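Side-chain contacts in DNA topoisomerase 2-associated protein PAT1 (Saccharomyces cerevisiae, PDB 5LMG), which activates mRNA decapping and represses translation, its C-terminal domain directly binding the decapping enzyme Dcp2 and the exonuclease Xrn1: residues Leu159-Ile164 and Ser200-Asn205; Leu63-Asn68 and Gln73-Thr78; Lys241-Leu246 and Gln293-Asp298; Glu258-Ile263 and Lys270-Ala275. The protein carries 2 engineered substitutions. All blocks are in the same frame, centred on the assembly; numbering follows the deposited sequence.

Interaction 1 (Leu159-Ile164 and Ser200-Asn205); sequences LFQMII and SKIGLN. With EDO (1,2-ethanediol), chain J.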
loop_
_atom_site.group_PDB
_atom_site.type_symbol
_atom_site.label_atom_id
_atom_site.label_comp_id
_atom_site.label_asym_id
_atom_site.label_seq_id
_atom_site.Cartn_x
_atom_site.Cartn_y
_atom_site.Cartn_z
ATOM N N LEU A 159 -2.847 -11.525 -3.410
ATOM C CA LEU A 159 -1.747 -12.449 -3.099
ATOM C C LEU A 159 -0.440 -11.682 -2.851
ATOM O O LEU A 159 0.202 -11.904 -1.826
ATOM C CB LEU A 159 -1.543 -13.524 -4.193
ATOM C CG LEU A 159 -0.435 -14.564 -3.902
ATOM C CD1 LEU A 159 -0.878 -15.576 -2.849
ATOM C CD2 LEU A 159 0.014 -15.268 -5.178
ATOM N N PHE A 160 -0.044 -10.803 -3.802
ATOM C CA PHE A 160 1.153 -9.973 -3.706
ATOM C C PHE A 160 1.105 -9.136 -2.427
ATOM O O PHE A 160 2.094 -9.090 -1.700
ATOM C CB PHE A 160 1.285 -9.064 -4.934
ATOM C CG PHE A 160 2.647 -8.431 -5.078
ATOM C CD1 PHE A 160 2.994 -7.309 -4.333
ATOM C CD2 PHE A 160 3.584 -8.951 -5.962
ATOM C CE1 PHE A 160 4.254 -6.714 -4.474
ATOM C CE2 PHE A 160 4.846 -8.361 -6.098
ATOM C CZ PHE A 160 5.168 -7.247 -5.352
ATOM N N GLN A 161 -0.063 -8.543 -2.125
ATOM C CA GLN A 161 -0.311 -7.740 -0.929
ATOM C C GLN A 161 -0.054 -8.535 0.363
ATOM O O GLN A 161 0.699 -8.074 1.221
ATOM C CB GLN A 161 -1.745 -7.167 -0.968
ATOM C CG GLN A 161 -2.234 -6.455 0.313
ATOM C CD GLN A 161 -1.671 -5.060 0.506
ATOM O OE1 GLN A 161 -1.502 -4.283 -0.443
ATOM N NE2 GLN A 161 -1.403 -4.701 1.759
ATOM N N MET A 162 -0.659 -9.730 0.475
ATOM C CA MET A 162 -0.582 -10.618 1.631
ATOM C C MET A 162 0.841 -11.156 1.899
ATOM O O MET A 162 1.284 -11.151 3.048
ATOM C CB MET A 162 -1.592 -11.770 1.461
ATOM C CG MET A 162 -1.685 -12.691 2.649
ATOM S SD MET A 162 -2.567 -14.222 2.270
ATOM C CE MET A 162 -1.313 -15.131 1.401
ATOM N N ILE A 163 1.538 -11.624 0.853
ATOM C CA ILE A 163 2.859 -12.232 0.991
ATOM C C ILE A 163 4.000 -11.207 0.987
ATOM O O ILE A 163 4.722 -11.124 1.981
ATOM C CB ILE A 163 3.057 -13.359 -0.064
ATOM C CG1 ILE A 163 2.144 -14.567 0.269
ATOM C CG2 ILE A 163 4.543 -13.772 -0.189
ATOM C CD1 ILE A 163 2.098 -15.717 -0.769
ATOM N N ILE A 164 4.178 -10.460 -0.128
ATOM C CA ILE A 164 5.280 -9.521 -0.326
ATOM C C ILE A 164 5.321 -8.377 0.710
ATOM O O ILE A 164 6.388 -8.135 1.295
ATOM C CB ILE A 164 5.327 -8.981 -1.786
ATOM C CG1 ILE A 164 5.236 -10.132 -2.848
ATOM C CG2 ILE A 164 6.528 -8.061 -2.033
ATOM C CD1 ILE A 164 6.325 -11.290 -2.821
ATOM N N SER A 200 -1.930 3.095 -7.693
ATOM C CA SER A 200 -1.908 1.661 -7.423
ATOM C C SER A 200 -2.028 1.386 -5.926
ATOM O O SER A 200 -1.323 2.008 -5.125
ATOM C CB SER A 200 -0.629 1.045 -7.996
ATOM O OG SER A 200 -0.190 -0.116 -7.312
ATOM N N LYS A 201 -2.893 0.421 -5.556
ATOM C CA LYS A 201 -3.081 -0.001 -4.168
ATOM C C LYS A 201 -1.749 -0.506 -3.552
ATOM O O LYS A 201 -1.416 -0.106 -2.442
ATOM C CB LYS A 201 -4.199 -1.047 -4.046
ATOM C CG LYS A 201 -4.579 -1.384 -2.608
ATOM C CD LYS A 201 -5.649 -2.457 -2.555
ATOM C CE LYS A 201 -6.388 -2.450 -1.246
ATOM N NZ LYS A 201 -7.512 -3.420 -1.244
ATOM N N ILE A 202 -0.984 -1.327 -4.300
ATOM C CA ILE A 202 0.329 -1.871 -3.898
ATOM C C ILE A 202 1.353 -0.740 -3.757
ATOM O O ILE A 202 2.066 -0.688 -2.756
ATOM C CB ILE A 202 0.833 -3.006 -4.852
ATOM C CG1 ILE A 202 -0.214 -4.154 -5.029
ATOM C CG2 ILE A 202 2.225 -3.558 -4.432
ATOM C CD1 ILE A 202 -0.683 -4.903 -3.720
ATOM N N GLY A 203 1.411 0.134 -4.767
ATOM C CA GLY A 203 2.296 1.295 -4.790
ATOM C C GLY A 203 2.089 2.181 -3.583
ATOM O O GLY A 203 3.048 2.469 -2.861
ATOM N N LEU A 204 0.811 2.538 -3.314
ATOM C CA LEU A 204 0.436 3.372 -2.175
ATOM C C LEU A 204 0.812 2.738 -0.839
ATOM O O LEU A 204 1.390 3.423 0.008
ATOM C CB LEU A 204 -1.051 3.758 -2.208
ATOM C CG LEU A 204 -1.424 4.999 -1.387
ATOM C CD1 LEU A 204 -0.899 6.293 -2.050
ATOM C CD2 LEU A 204 -2.926 5.091 -1.196
ATOM N N ASN A 205 0.490 1.440 -0.658
ATOM C CA ASN A 205 0.816 0.702 0.566
ATOM C C ASN A 205 2.329 0.582 0.783
ATOM O O ASN A 205 2.778 0.704 1.917
ATOM C CB ASN A 205 0.135 -0.642 0.600
ATOM C CG ASN A 205 -1.369 -0.583 0.771
ATOM O OD1 ASN A 205 -1.958 0.458 1.099
ATOM N ND2 ASN A 205 -2.031 -1.701 0.530
HETATM C C1 EDO J . 0.417 0.181 4.819
HETATM O O1 EDO J . 1.166 -0.411 3.784
HETATM C C2 EDO J . -1.054 0.268 4.363
HETATM O O2 EDO J . -1.729 1.236 5.140
#
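Gln161 and Asn205 join their side chains between helices 151-174 and 201-216 of a mainly helical domain, whose family is grouped with the TPR-like helical repeats. The two short helical segments run in nearly the same N-to-C direction, 26° apart, with axes 10.8 Å apart at closest approach. The polar link is one hydrogen bond, from Asn205 ND2 to Gln161 OE1 at 2.8 Å. The acceptor lies in the plane of the Asn205 amide, whereas the donor is tilted by 33° from the carbonyl plane of Gln161; the two amide planes are almost perpendicular. A bend at chi2 (77°) carries the Gln161 carboxamide to this partner. With an alanine in place of Asn205, Gln161 OE1 would lose this donor and the carboxamide would probably be freer to turn.

The apolar part rests on the two branches of Ile202. Its CD1 lies 3.7 Å from Gln161 CB, while CG2 approaches Phe160 CE1 to 3.8 Å; Ile164 CG1 sits over one face of that ring, and Ile137 and Ile106 also touch Phe160. At the start of helix 201-216 the side-chain OG of Ser200, the N-cap, accepts from Gly203 N; farther on, Asn205 O accepts from ethanediol O1 at 2.7 Å.

Interaction 2 (Leu63-Asn68 and Gln73-Thr78); sequences LDLEAN and QQTDST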
loop_
_atom_site.group_PDB
_atom_site.type_symbol
_atom_site.label_atom_id
_atom_site.label_comp_id
_atom_site.label_asym_id
_atom_site.label_seq_id
_atom_site.Cartn_x
_atom_site.Cartn_y
_atom_site.Cartn_z
ATOM N N LEU A 63 13.813 -26.425 -2.164
ATOM C CA LEU A 63 13.509 -27.785 -1.722
ATOM C C LEU A 63 14.754 -28.492 -1.181
ATOM O O LEU A 63 14.659 -29.151 -0.149
ATOM C CB LEU A 63 12.802 -28.609 -2.817
ATOM C CG LEU A 63 11.353 -28.188 -3.193
ATOM C CD1 LEU A 63 10.789 -29.097 -4.254
ATOM C CD2 LEU A 63 10.419 -28.142 -1.978
ATOM N N ASP A 64 15.927 -28.282 -1.822
ATOM C CA ASP A 64 17.217 -28.831 -1.374
ATOM C C ASP A 64 17.638 -28.209 -0.045
ATOM O O ASP A 64 18.019 -28.941 0.865
ATOM C CB ASP A 64 18.324 -28.604 -2.430
ATOM C CG ASP A 64 18.324 -29.572 -3.605
ATOM O OD1 ASP A 64 17.625 -30.611 -3.526
ATOM O OD2 ASP A 64 19.037 -29.296 -4.600
ATOM N N LEU A 65 17.545 -26.865 0.076
ATOM C CA LEU A 65 17.910 -26.152 1.306
ATOM C C LEU A 65 17.022 -26.585 2.466
ATOM O O LEU A 65 17.531 -26.848 3.557
ATOM C CB LEU A 65 17.832 -24.621 1.131
ATOM C CG LEU A 65 18.923 -23.947 0.300
ATOM C CD1 LEU A 65 18.522 -22.512 -0.061
ATOM C CD2 LEU A 65 20.281 -23.991 0.997
ATOM N N GLU A 66 15.705 -26.703 2.210
ATOM C CA GLU A 66 14.703 -27.096 3.201
ATOM C C GLU A 66 14.919 -28.524 3.665
ATOM O O GLU A 66 14.826 -28.772 4.867
ATOM C CB GLU A 66 13.286 -26.889 2.666
ATOM C CG GLU A 66 12.871 -25.429 2.620
ATOM C CD GLU A 66 11.482 -25.150 2.075
ATOM O OE1 GLU A 66 10.942 -26.001 1.329
ATOM O OE2 GLU A 66 10.971 -24.032 2.318
ATOM N N ALA A 67 15.254 -29.451 2.729
ATOM C CA ALA A 67 15.527 -30.866 3.039
ATOM C C ALA A 67 16.794 -31.012 3.893
ATOM O O ALA A 67 16.760 -31.729 4.895
ATOM C CB ALA A 67 15.650 -31.692 1.762
ATOM N N ASN A 68 17.890 -30.315 3.516
ATOM C CA ASN A 68 19.165 -30.329 4.255
ATOM C C ASN A 68 18.968 -29.831 5.688
ATOM O O ASN A 68 19.389 -30.506 6.629
ATOM C CB ASN A 68 20.230 -29.477 3.548
ATOM C CG ASN A 68 20.755 -30.043 2.253
ATOM O OD1 ASN A 68 20.702 -31.252 1.982
ATOM N ND2 ASN A 68 21.299 -29.172 1.434
ATOM N N GLN A 73 21.489 -30.992 8.517
ATOM C CA GLN A 73 22.737 -30.982 7.757
ATOM C C GLN A 73 23.102 -29.558 7.358
ATOM O O GLN A 73 22.245 -28.671 7.377
ATOM C CB GLN A 73 22.599 -31.857 6.502
ATOM C CG GLN A 73 22.284 -33.327 6.794
ATOM C CD GLN A 73 21.983 -34.088 5.533
ATOM O OE1 GLN A 73 20.963 -33.869 4.865
ATOM N NE2 GLN A 73 22.861 -35.011 5.184
ATOM N N GLN A 74 24.374 -29.351 6.977
ATOM C CA GLN A 74 24.915 -28.063 6.545
ATOM C C GLN A 74 24.172 -27.525 5.318
ATOM O O GLN A 74 23.767 -28.308 4.454
ATOM C CB GLN A 74 26.428 -28.190 6.267
ATOM C CG GLN A 74 27.312 -27.270 7.123
ATOM C CD GLN A 74 27.150 -27.463 8.618
ATOM O OE1 GLN A 74 27.358 -28.554 9.160
ATOM N NE2 GLN A 74 26.771 -26.401 9.317
ATOM N N THR A 75 23.957 -26.204 5.275
ATOM C CA THR A 75 23.270 -25.543 4.159
ATOM C C THR A 75 24.143 -24.491 3.496
ATOM O O THR A 75 24.860 -23.755 4.183
ATOM C CB THR A 75 21.915 -24.936 4.581
ATOM O OG1 THR A 75 22.090 -24.209 5.795
ATOM C CG2 THR A 75 20.814 -25.990 4.737
ATOM N N ASP A 76 24.059 -24.412 2.159
ATOM C CA ASP A 76 24.774 -23.437 1.340
ATOM C C ASP A 76 23.758 -22.838 0.368
ATOM O O ASP A 76 23.299 -23.521 -0.549
ATOM C CB ASP A 76 25.967 -24.092 0.601
ATOM C CG ASP A 76 26.967 -23.108 0.004
ATOM O OD1 ASP A 76 26.539 -22.023 -0.450
ATOM O OD2 ASP A 76 28.179 -23.432 -0.022
ATOM N N SER A 77 23.392 -21.570 0.600
ATOM C CA SER A 77 22.390 -20.834 -0.178
ATOM C C SER A 77 22.938 -20.089 -1.419
ATOM O O SER A 77 22.187 -19.335 -2.037
ATOM C CB SER A 77 21.632 -19.869 0.730
ATOM O OG SER A 77 22.511 -18.889 1.257
ATOM N N THR A 78 24.223 -20.309 -1.792
ATOM C CA THR A 78 24.870 -19.664 -2.953
ATOM C C THR A 78 24.132 -19.951 -4.273
ATOM O O THR A 78 23.849 -19.013 -5.023
ATOM C CB THR A 78 26.364 -20.063 -3.034
ATOM O OG1 THR A 78 26.999 -19.721 -1.806
ATOM C CG2 THR A 78 27.099 -19.394 -4.189
HETATM O O HOH W 1 22.802 -26.703 0.765
#
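Asn68, near the end of helix 48-70, is met along its length by the chain that returns over it. Its CB lies 3.7 Å from Thr75 CG2 and 3.8 Å from Gln74 O, which sets the base of the side chain against a methyl group and a backbone carbonyl of the loop. Its amide nitrogen reaches a water through a weak bond; the same water accepts from Asp76 N at 3.0 Å and therefore bridges helix and loop. The backbone carbonyl of Asn68 takes the direct link, accepting from Gln73 N at 2.9 Å, a bond that holds the loop to the helix just after it has turned.

This is a helix-loop-helix connection, in which residues 73-77 run back along helix 48-70 before helix 78-82 begins. Asp76 forms an Asx turn at that start: OD1 accepts from both Thr78 N and Thr78 OG1.

Leu65, one turn earlier than Asn68, brings its methyl groups to the loop backbone and to Ser77. Its CD2 comes within 3.4 Å of Asp76 O and its CD1 within 4.2 Å of Ser77 CB, while Phe115 packs against the same side chain. Thr75 fits between Leu65 and Asn68. With OG1 between the backbone N and the carbonyl carbon (chi1 47°), its methyl group CG2 turns to the helix and lies 3.6 Å from Leu65 O.

Interaction 3 (Lys241-Leu246 and Gln293-Asp298); sequences KLFTSL and QRIIID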
loop_
_atom_site.group_PDB
_atom_site.type_symbol
_atom_site.label_atom_id
_atom_site.label_comp_id
_atom_site.label_asym_id
_atom_site.label_seq_id
_atom_site.Cartn_x
_atom_site.Cartn_y
_atom_site.Cartn_z
ATOM N N LYS A 241 11.301 16.016 -0.663
ATOM C CA LYS A 241 11.501 15.573 -2.056
ATOM C C LYS A 241 10.298 14.718 -2.509
ATOM O O LYS A 241 9.780 14.913 -3.616
ATOM C CB LYS A 241 12.817 14.796 -2.220
ATOM C CG LYS A 241 14.063 15.681 -2.150
ATOM C CD LYS A 241 15.345 14.850 -2.181
ATOM C CE LYS A 241 16.433 15.420 -1.283
ATOM N NZ LYS A 241 16.958 16.721 -1.782
ATOM N N LEU A 242 9.831 13.808 -1.633
ATOM C CA LEU A 242 8.648 12.978 -1.863
ATOM C C LEU A 242 7.404 13.865 -1.991
ATOM O O LEU A 242 6.585 13.645 -2.886
ATOM C CB LEU A 242 8.449 11.985 -0.704
ATOM C CG LEU A 242 7.242 11.056 -0.825
ATOM C CD1 LEU A 242 7.483 9.984 -1.885
ATOM C CD2 LEU A 242 6.920 10.419 0.507
ATOM N N PHE A 243 7.267 14.862 -1.085
ATOM C CA PHE A 243 6.133 15.787 -1.076
ATOM C C PHE A 243 6.033 16.558 -2.406
ATOM O O PHE A 243 4.932 16.690 -2.941
ATOM C CB PHE A 243 6.199 16.746 0.129
ATOM C CG PHE A 243 4.899 17.465 0.392
ATOM C CD1 PHE A 243 4.610 18.675 -0.240
ATOM C CD2 PHE A 243 3.961 16.937 1.273
ATOM C CE1 PHE A 243 3.392 19.331 -0.012
ATOM C CE2 PHE A 243 2.745 17.597 1.506
ATOM C CZ PHE A 243 2.475 18.791 0.865
ATOM N N THR A 244 7.186 16.999 -2.947
ATOM C CA THR A 244 7.314 17.711 -4.228
ATOM C C THR A 244 6.743 16.879 -5.391
ATOM O O THR A 244 6.014 17.431 -6.217
ATOM C CB THR A 244 8.782 18.130 -4.467
ATOM O OG1 THR A 244 9.227 18.905 -3.363
ATOM C CG2 THR A 244 8.980 18.943 -5.743
ATOM N N SER A 245 7.054 15.562 -5.444
ATOM C CA SER A 245 6.562 14.680 -6.504
ATOM C C SER A 245 5.038 14.429 -6.459
ATOM O O SER A 245 4.473 14.049 -7.480
ATOM C CB SER A 245 7.329 13.358 -6.523
ATOM O OG SER A 245 7.125 12.613 -5.334
ATOM N N LEU A 246 4.387 14.673 -5.295
ATOM C CA LEU A 246 2.950 14.473 -5.066
ATOM C C LEU A 246 2.104 15.729 -5.105
ATOM O O LEU A 246 0.896 15.634 -5.360
ATOM C CB LEU A 246 2.715 13.768 -3.718
ATOM C CG LEU A 246 3.209 12.332 -3.606
ATOM C CD1 LEU A 246 3.117 11.838 -2.168
ATOM C CD2 LEU A 246 2.459 11.426 -4.556
ATOM N N GLN A 293 0.796 20.015 5.828
ATOM C CA GLN A 293 -0.531 19.631 6.294
ATOM C C GLN A 293 -1.648 20.475 5.667
ATOM O O GLN A 293 -2.698 19.929 5.314
ATOM C CB GLN A 293 -0.595 19.630 7.825
ATOM C CG GLN A 293 0.236 18.510 8.474
ATOM C CD GLN A 293 0.273 18.599 9.987
ATOM O OE1 GLN A 293 -0.183 19.570 10.593
ATOM N NE2 GLN A 293 0.824 17.579 10.640
ATOM N N ARG A 294 -1.396 21.794 5.512
ATOM C CA ARG A 294 -2.293 22.777 4.902
ATOM C C ARG A 294 -2.605 22.368 3.467
ATOM O O ARG A 294 -3.772 22.377 3.079
ATOM C CB ARG A 294 -1.666 24.173 4.915
ATOM C CG ARG A 294 -1.684 24.864 6.285
ATOM C CD ARG A 294 -0.944 26.186 6.215
ATOM N NE ARG A 294 -1.803 27.279 5.759
ATOM C CZ ARG A 294 -1.848 27.748 4.516
ATOM N NH1 ARG A 294 -1.079 27.223 3.571
ATOM N NH2 ARG A 294 -2.649 28.761 4.212
ATOM N N ILE A 295 -1.554 21.996 2.698
ATOM C CA ILE A 295 -1.660 21.548 1.311
ATOM C C ILE A 295 -2.439 20.221 1.249
ATOM O O ILE A 295 -3.344 20.116 0.426
ATOM C CB ILE A 295 -0.265 21.453 0.620
ATOM C CG1 ILE A 295 0.383 22.849 0.435
ATOM C CG2 ILE A 295 -0.358 20.684 -0.732
ATOM C CD1 ILE A 295 1.865 22.850 0.341
ATOM N N ILE A 296 -2.079 19.218 2.106
ATOM C CA ILE A 296 -2.754 17.898 2.139
ATOM C C ILE A 296 -4.279 18.053 2.347
ATOM O O ILE A 296 -5.039 17.528 1.526
ATOM C CB ILE A 296 -2.120 16.871 3.127
ATOM C CG1 ILE A 296 -0.626 16.598 2.780
ATOM C CG2 ILE A 296 -2.949 15.540 3.154
ATOM C CD1 ILE A 296 0.261 16.094 3.991
ATOM N N ILE A 297 -4.702 18.782 3.427
ATOM C CA ILE A 297 -6.098 19.082 3.792
ATOM C C ILE A 297 -6.810 19.754 2.618
ATOM O O ILE A 297 -7.931 19.369 2.284
ATOM C CB ILE A 297 -6.194 19.962 5.096
ATOM C CG1 ILE A 297 -6.123 19.109 6.374
ATOM C CG2 ILE A 297 -7.477 20.835 5.126
ATOM C CD1 ILE A 297 -7.495 18.441 6.828
ATOM N N ASP A 298 -6.155 20.767 1.996
ATOM C CA ASP A 298 -6.741 21.482 0.870
ATOM C C ASP A 298 -7.014 20.528 -0.314
ATOM O O ASP A 298 -8.094 20.570 -0.900
ATOM C CB ASP A 298 -5.829 22.655 0.436
ATOM C CG ASP A 298 -6.420 23.430 -0.705
ATOM O OD1 ASP A 298 -7.530 23.974 -0.536
ATOM O OD2 ASP A 298 -5.844 23.384 -1.807
#
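The Phe243 ring meets Ile295 and Ile296 with its outer rim. Ile295 CB and Ile296 CD1 both lie at the edge in the ring plane, and Ile296 CG1 sits near that plane too, 3.7 Å from Phe243 CE2. Ile295 CG2 approaches obliquely, 3.8 Å from Phe243 CZ. The ring is carried across by chi1 (-165°), which sets CG anti to the backbone N and extends the phenyl group from helix 234-246 toward helix 290-322, where it wedges against the two neighbouring isoleucines. His292 adds an edge-to-face contact with the same ring, and Leu281 and Leu284 of helix 275-286 pack on Ile296, tying a third helix to the buried junction.

Other residues of helix 290-322 serve the bound Dcp2 peptide: an acidic side chain of the peptide pairs with Arg294, and an apolar one packs on Ile297. No hydrogen bond crosses between 241-246 and 293-298, which implies that between these two segments the attachment rests on apolar packing, probably driven by burial of the ring and the isoleucines.

Interaction 4 (Glu258-Ile263 and Lys270-Ala275); sequences EYNDHI and KFMDEA. With EDO (1,2-ethanediol), chain H; EDO (1,2-ethanediol), chain K.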
loop_
_atom_site.group_PDB
_atom_site.type_symbol
_atom_site.label_atom_id
_atom_site.label_comp_id
_atom_site.label_asym_id
_atom_site.label_seq_id
_atom_site.Cartn_x
_atom_site.Cartn_y
_atom_site.Cartn_z
ATOM N N GLU A 258 -16.238 4.730 -11.389
ATOM C CA GLU A 258 -16.454 3.644 -12.355
ATOM C C GLU A 258 -15.528 2.466 -12.023
ATOM O O GLU A 258 -15.932 1.305 -12.146
ATOM C CB GLU A 258 -16.317 4.097 -13.833
ATOM C CG GLU A 258 -15.696 5.467 -14.085
ATOM C CD GLU A 258 -16.511 6.675 -13.651
ATOM O OE1 GLU A 258 -17.613 6.898 -14.204
ATOM O OE2 GLU A 258 -16.050 7.384 -12.728
ATOM N N TYR A 259 -14.300 2.778 -11.530
ATOM C CA TYR A 259 -13.339 1.778 -11.094
ATOM C C TYR A 259 -13.847 1.101 -9.823
ATOM O O TYR A 259 -13.889 -0.132 -9.787
ATOM C CB TYR A 259 -11.974 2.413 -10.866
ATOM C CG TYR A 259 -10.895 1.457 -10.422
ATOM C CD1 TYR A 259 -10.205 0.676 -11.345
ATOM C CD2 TYR A 259 -10.497 1.397 -9.088
ATOM C CE1 TYR A 259 -9.158 -0.154 -10.952
ATOM C CE2 TYR A 259 -9.429 0.596 -8.688
ATOM C CZ TYR A 259 -8.749 -0.161 -9.628
ATOM O OH TYR A 259 -7.699 -0.949 -9.241
ATOM N N ASN A 260 -14.264 1.894 -8.807
ATOM C CA ASN A 260 -14.800 1.366 -7.544
ATOM C C ASN A 260 -15.960 0.398 -7.783
ATOM O O ASN A 260 -15.942 -0.720 -7.258
ATOM C CB ASN A 260 -15.231 2.496 -6.608
ATOM C CG ASN A 260 -14.106 3.344 -6.069
ATOM O OD1 ASN A 260 -12.926 2.975 -6.101
ATOM N ND2 ASN A 260 -14.460 4.502 -5.536
ATOM N N ASP A 261 -16.937 0.812 -8.622
ATOM C CA ASP A 261 -18.104 0.010 -9.001
ATOM C C ASP A 261 -17.725 -1.360 -9.521
ATOM O O ASP A 261 -18.319 -2.360 -9.103
ATOM C CB ASP A 261 -18.905 0.735 -10.086
ATOM C CG ASP A 261 -19.849 1.809 -9.580
ATOM O OD1 ASP A 261 -19.688 2.254 -8.411
ATOM O OD2 ASP A 261 -20.753 2.208 -10.345
ATOM N N HIS A 262 -16.768 -1.384 -10.467
ATOM C CA HIS A 262 -16.240 -2.574 -11.116
ATOM C C HIS A 262 -15.676 -3.562 -10.088
ATOM O O HIS A 262 -16.049 -4.742 -10.128
ATOM C CB HIS A 262 -15.210 -2.177 -12.191
ATOM C CG HIS A 262 -14.611 -3.345 -12.906
ATOM N ND1 HIS A 262 -15.274 -3.969 -13.942
ATOM C CD2 HIS A 262 -13.436 -3.978 -12.691
ATOM C CE1 HIS A 262 -14.483 -4.956 -14.330
ATOM N NE2 HIS A 262 -13.363 -4.995 -13.611
ATOM N N ILE A 263 -14.835 -3.070 -9.141
ATOM C CA ILE A 263 -14.225 -3.861 -8.057
ATOM C C ILE A 263 -15.299 -4.374 -7.091
ATOM O O ILE A 263 -15.264 -5.548 -6.720
ATOM C CB ILE A 263 -13.109 -3.094 -7.267
ATOM C CG1 ILE A 263 -12.088 -2.345 -8.179
ATOM C CG2 ILE A 263 -12.387 -4.010 -6.268
ATOM C CD1 ILE A 263 -11.304 -3.123 -9.155
ATOM N N LYS A 270 -20.139 -3.954 -0.559
ATOM C CA LYS A 270 -21.271 -3.019 -0.497
ATOM C C LYS A 270 -20.755 -1.572 -0.498
ATOM O O LYS A 270 -21.422 -0.669 -1.014
ATOM C CB LYS A 270 -22.179 -3.317 0.716
ATOM C CG LYS A 270 -22.563 -4.800 0.895
ATOM C CD LYS A 270 -23.341 -5.379 -0.292
ATOM C CE LYS A 270 -23.441 -6.883 -0.232
ATOM N NZ LYS A 270 -24.022 -7.440 -1.479
ATOM N N PHE A 271 -19.541 -1.380 0.047
ATOM C CA PHE A 271 -18.791 -0.121 0.096
ATOM C C PHE A 271 -17.349 -0.411 -0.291
ATOM O O PHE A 271 -16.822 -1.456 0.084
ATOM C CB PHE A 271 -18.841 0.508 1.500
ATOM C CG PHE A 271 -20.176 1.113 1.841
ATOM C CD1 PHE A 271 -20.521 2.381 1.383
ATOM C CD2 PHE A 271 -21.109 0.401 2.584
ATOM C CE1 PHE A 271 -21.775 2.928 1.668
ATOM C CE2 PHE A 271 -22.360 0.952 2.875
ATOM C CZ PHE A 271 -22.685 2.209 2.413
ATOM N N MET A 272 -16.711 0.493 -1.047
ATOM C CA MET A 272 -15.315 0.325 -1.447
ATOM C C MET A 272 -14.432 0.580 -0.222
ATOM O O MET A 272 -14.613 1.593 0.453
ATOM C CB MET A 272 -14.961 1.280 -2.601
ATOM C CG MET A 272 -13.603 1.028 -3.212
ATOM S SD MET A 272 -13.575 -0.440 -4.269
ATOM C CE MET A 272 -12.017 -0.206 -5.071
ATOM N N ASP A 273 -13.533 -0.364 0.106
ATOM C CA ASP A 273 -12.629 -0.203 1.251
ATOM C C ASP A 273 -11.520 0.792 0.874
ATOM O O ASP A 273 -10.669 0.486 0.032
ATOM C CB ASP A 273 -12.043 -1.551 1.710
ATOM C CG ASP A 273 -11.376 -1.546 3.081
ATOM O OD1 ASP A 273 -11.030 -0.450 3.578
ATOM O OD2 ASP A 273 -11.173 -2.643 3.644
ATOM N N GLU A 274 -11.560 1.991 1.479
ATOM C CA GLU A 274 -10.569 3.033 1.215
ATOM C C GLU A 274 -9.708 3.358 2.446
ATOM O O GLU A 274 -9.023 4.399 2.465
ATOM C CB GLU A 274 -11.229 4.285 0.601
ATOM C CG GLU A 274 -11.725 4.028 -0.816
ATOM C CD GLU A 274 -12.030 5.215 -1.710
ATOM O OE1 GLU A 274 -12.431 6.277 -1.186
ATOM O OE2 GLU A 274 -11.922 5.059 -2.947
ATOM N N ALA A 275 -9.693 2.431 3.446
ATOM C CA ALA A 275 -8.904 2.544 4.685
ATOM C C ALA A 275 -7.417 2.757 4.411
ATOM O O ALA A 275 -6.803 3.601 5.066
ATOM C CB ALA A 275 -9.108 1.326 5.574
HETATM C C1 EDO H . -14.368 8.438 -3.841
HETATM O O1 EDO H . -13.873 8.545 -2.514
HETATM C C2 EDO H . -13.177 8.326 -4.821
HETATM O O2 EDO H . -12.498 7.072 -4.690
HETATM C C1 EDO K . -7.879 -2.119 -6.196
HETATM O O1 EDO K . -7.024 -2.630 -7.203
HETATM C C2 EDO K . -8.332 -3.261 -5.268
HETATM O O2 EDO K . -9.212 -2.720 -4.294
#
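Met272 lies across Asn260 at about a right angle and can be followed from its root. CB stands 4.1 Å from Asn260 CG, and CG, anti to the backbone N (chi1 -171°), comes to 3.5 Å from Asn260 OD1. Beyond it the chain bends at chi2 (75°), placing SD 3.8 Å from the Asn260 backbone O. The terminal CE is 3.5 Å from Asn260 OD1 and 3.8 Å from Ile263 CG1, and so reaches the apolar side of helix 257-267.

The contact folds the loop between helices 257-267 and 275-286 back onto the first of them. Just before helix 275-286, Asp273 OD1 accepts from Ala275 N in an Asx turn, and Lys344 makes a salt bridge to Asp273.

On the other branch of the amide, Asn260 ND2 gives a weak hydrogen bond to O2 of an ethanediol, an atom that also lies 2.7 Å from Glu274 OE2. An alanine in place of Asn260 would take away the amide that Met272 lies across and is likely to open a gap there, leaving the thioether freer to move.

The two ends of the amide thus fare differently: the nitrogen has the ethanediol and the Glu274 carboxylate close by, while OD1, buried against methionine carbons with no polar partner in the model, probably pays a desolvation cost.

Following the chain from the N terminus, interaction 2 comes first and closes a short loop, folding the residues after helix 48-70 back onto it, with its centre about 32 Å from the centre of the chain. Interaction 1 follows in series; it spans 35 residues, most of them helical, and joins helices 151-174 and 201-216 near the chain centre. Interaction 3 then closes a longer loop between helices 234-246 and 290-322. Interaction 4 is nested inside that loop, fastening the turn between helices 257-267 and 275-286; no loops cross. None of the four touch: interactions 1 and 4 come nearest, about 5 Å between closest atoms, whereas the centres of interactions 2 and 3 lie 48 Å apart.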